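Local coordinates for putative alpha-ketoglutarate-dependent taurine dioxygenase (Burkholderia xenovorans, PDB 5HSX), which probably acts as an iron- and 2-oxoglutarate-dependent dioxygenase of the TfdA family, its metal site here occupied by a sodium ion, at residues Asn131-Ser136 / Arg290-Gly295. Sequence-based numbering, arbitrary orientation.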
loop_
_atom_site.group_PDB
_atom_site.type_symbol
_atom_site.label_atom_id
_atom_site.label_comp_id
_atom_site.label_asym_id
_atom_site.label_seq_id
_atom_site.Cartn_x
_atom_site.Cartn_y
_atom_site.Cartn_z
ATOM N N ASN B 131 18.588 -7.855 21.046
ATOM C CA ASN B 131 18.976 -6.498 20.654
ATOM C C ASN B 131 18.814 -6.345 19.141
ATOM O O ASN B 131 19.799 -6.409 18.388
ATOM C CB ASN B 131 20.406 -6.194 21.095
ATOM C CG ASN B 131 21.407 -7.202 20.559
ATOM O OD1 ASN B 131 21.100 -8.388 20.416
ATOM N ND2 ASN B 131 22.593 -6.726 20.221
ATOM N N PRO B 132 17.592 -6.123 18.659
ATOM C CA PRO B 132 17.398 -5.953 17.218
ATOM C C PRO B 132 18.109 -4.712 16.720
ATOM O O PRO B 132 18.285 -3.732 17.471
ATOM C CB PRO B 132 15.871 -5.824 17.080
ATOM C CG PRO B 132 15.320 -6.467 18.344
ATOM C CD PRO B 132 16.316 -6.080 19.401
ATOM N N PRO B 133 18.539 -4.699 15.456
ATOM C CA PRO B 133 19.212 -3.505 14.924
ATOM C C PRO B 133 18.265 -2.315 14.938
ATOM O O PRO B 133 17.071 -2.446 14.660
ATOM C CB PRO B 133 19.584 -3.911 13.490
ATOM C CG PRO B 133 18.620 -5.009 13.148
ATOM C CD PRO B 133 18.425 -5.763 14.440
ATOM N N TRP B 134 18.793 -1.144 15.291
ATOM C CA TRP B 134 17.894 -0.002 15.386
ATOM C C TRP B 134 17.568 0.610 14.029
ATOM O O TRP B 134 16.543 1.287 13.908
ATOM C CB TRP B 134 18.468 1.054 16.339
ATOM C CG TRP B 134 19.539 1.957 15.798
ATOM C CD1 TRP B 134 20.900 1.798 15.915
ATOM C CD2 TRP B 134 19.339 3.201 15.117
ATOM N NE1 TRP B 134 21.553 2.865 15.333
ATOM C CE2 TRP B 134 20.617 3.736 14.832
ATOM C CE3 TRP B 134 18.199 3.920 14.724
ATOM C CZ2 TRP B 134 20.785 4.949 14.165
ATOM C CZ3 TRP B 134 18.371 5.124 14.058
ATOM C CH2 TRP B 134 19.656 5.624 13.782
ATOM N N ALA B 135 18.393 0.376 13.007
ATOM C CA ALA B 135 18.149 0.981 11.705
ATOM C C ALA B 135 18.794 0.133 10.628
ATOM O O ALA B 135 19.725 -0.636 10.886
ATOM C CB ALA B 135 18.707 2.409 11.624
ATOM N N SER B 136 18.308 0.309 9.404
ATOM C CA SER B 136 18.947 -0.294 8.245
ATOM C C SER B 136 19.031 0.741 7.133
ATOM O O SER B 136 18.198 1.648 7.043
ATOM C CB SER B 136 18.182 -1.536 7.758
ATOM O OG SER B 136 17.639 -2.273 8.847
ATOM N N ARG B 290 22.479 -3.868 1.720
ATOM C CA ARG B 290 21.971 -3.361 2.982
ATOM C C ARG B 290 23.083 -3.349 4.019
ATOM O O ARG B 290 23.914 -4.261 4.073
ATOM C CB ARG B 290 20.785 -4.199 3.508
ATOM C CG ARG B 290 20.331 -3.776 4.904
ATOM C CD ARG B 290 19.055 -4.441 5.408
ATOM N NE ARG B 290 18.934 -5.855 5.076
ATOM C CZ ARG B 290 19.541 -6.851 5.714
ATOM N NH1 ARG B 290 20.355 -6.610 6.728
ATOM N NH2 ARG B 290 19.340 -8.102 5.329
ATOM N N THR B 291 23.106 -2.297 4.818
ATOM C CA THR B 291 23.854 -2.275 6.066
ATOM C C THR B 291 22.847 -2.098 7.191
ATOM O O THR B 291 21.740 -1.591 6.973
ATOM C CB THR B 291 24.873 -1.136 6.092
ATOM O OG1 THR B 291 24.186 0.108 5.904
ATOM C CG2 THR B 291 25.917 -1.312 4.987
ATOM N N THR B 292 23.199 -2.542 8.398
ATOM C CA THR B 292 22.312 -2.285 9.523
ATOM C C THR B 292 23.142 -1.859 10.725
ATOM O O THR B 292 24.336 -2.164 10.829
ATOM C CB THR B 292 21.391 -3.485 9.877
ATOM O OG1 THR B 292 22.070 -4.426 10.699
ATOM C CG2 THR B 292 20.892 -4.212 8.625
ATOM N N LEU B 293 22.499 -1.113 11.608
ATOM C CA LEU B 293 23.153 -0.488 12.745
ATOM C C LEU B 293 22.748 -1.201 14.027
ATOM O O LEU B 293 21.560 -1.465 14.245
ATOM C CB LEU B 293 22.795 0.997 12.815
ATOM C CG LEU B 293 23.112 1.811 11.553
ATOM C CD1 LEU B 293 22.737 3.277 11.752
ATOM C CD2 LEU B 293 24.583 1.684 11.174
ATOM N N VAL B 294 23.742 -1.488 14.875
ATOM C CA VAL B 294 23.528 -2.229 16.118
ATOM C C VAL B 294 22.605 -1.452 17.047
ATOM O O VAL B 294 22.811 -0.259 17.295
ATOM C CB VAL B 294 24.886 -2.511 16.788
ATOM C CG1 VAL B 294 24.713 -3.202 18.146
ATOM C CG2 VAL B 294 25.784 -3.339 15.856
ATOM N N GLY B 295 21.584 -2.130 17.576
ATOM C CA GLY B 295 20.620 -1.521 18.464
ATOM C C GLY B 295 20.791 -2.005 19.898
ATOM O O GLY B 295 21.570 -2.908 20.197
HETATM O O HOH W 1 21.633 -5.090 16.949
HETATM O O HOH W 2 23.537 -4.425 21.504
HETATM O O HOH W 3 24.296 1.816 16.255
#
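Asn131 meets Gly295 through CB, 3.6 Å from Gly295 O, and through two waters. One water accepts the N-H of Gly295 and donates to Asn131 O. The other accepts an N-H from Asn131 ND2 and donates to Gly295 O. Pro132 O lies 3.4 Å from Gly295 CA in a CA-H...O contact. Pro133 rests its CA on Leu293 O, and the same oxygen accepts a bent hydrogen bond from Trp134 N (3.0 Å). Trp134 CG sits between the backbone N and the carbonyl carbon (chi1 80°). This lays the indole beside the Leu293 side chain, both pointing the same way, with Trp134 CZ2 3.5 Å from Leu293 CD1. A third water joins Val294 O to indole NE1, weakly at the indole. Ala135 O receives a nearly straight bond from Leu293 N (2.9 Å). Ser136 forms a non-hydrogen-bonded antiparallel pair with Thr292, its OG 3.8 Å from Thr292 CG2. That hydroxyl bonds to Asn268 and weakly to the sodium ligand Asp125, while Thr292 OG1 bonds to Thr83. The contact thus joins strands 135-140 and 287-293 of the larger, mixed sheet, consistent with the double-stranded beta-helix core expected for this family. Strand 263-267 flanks the first, strand 99-101 the second, and helix 44-57 packs on Trp134.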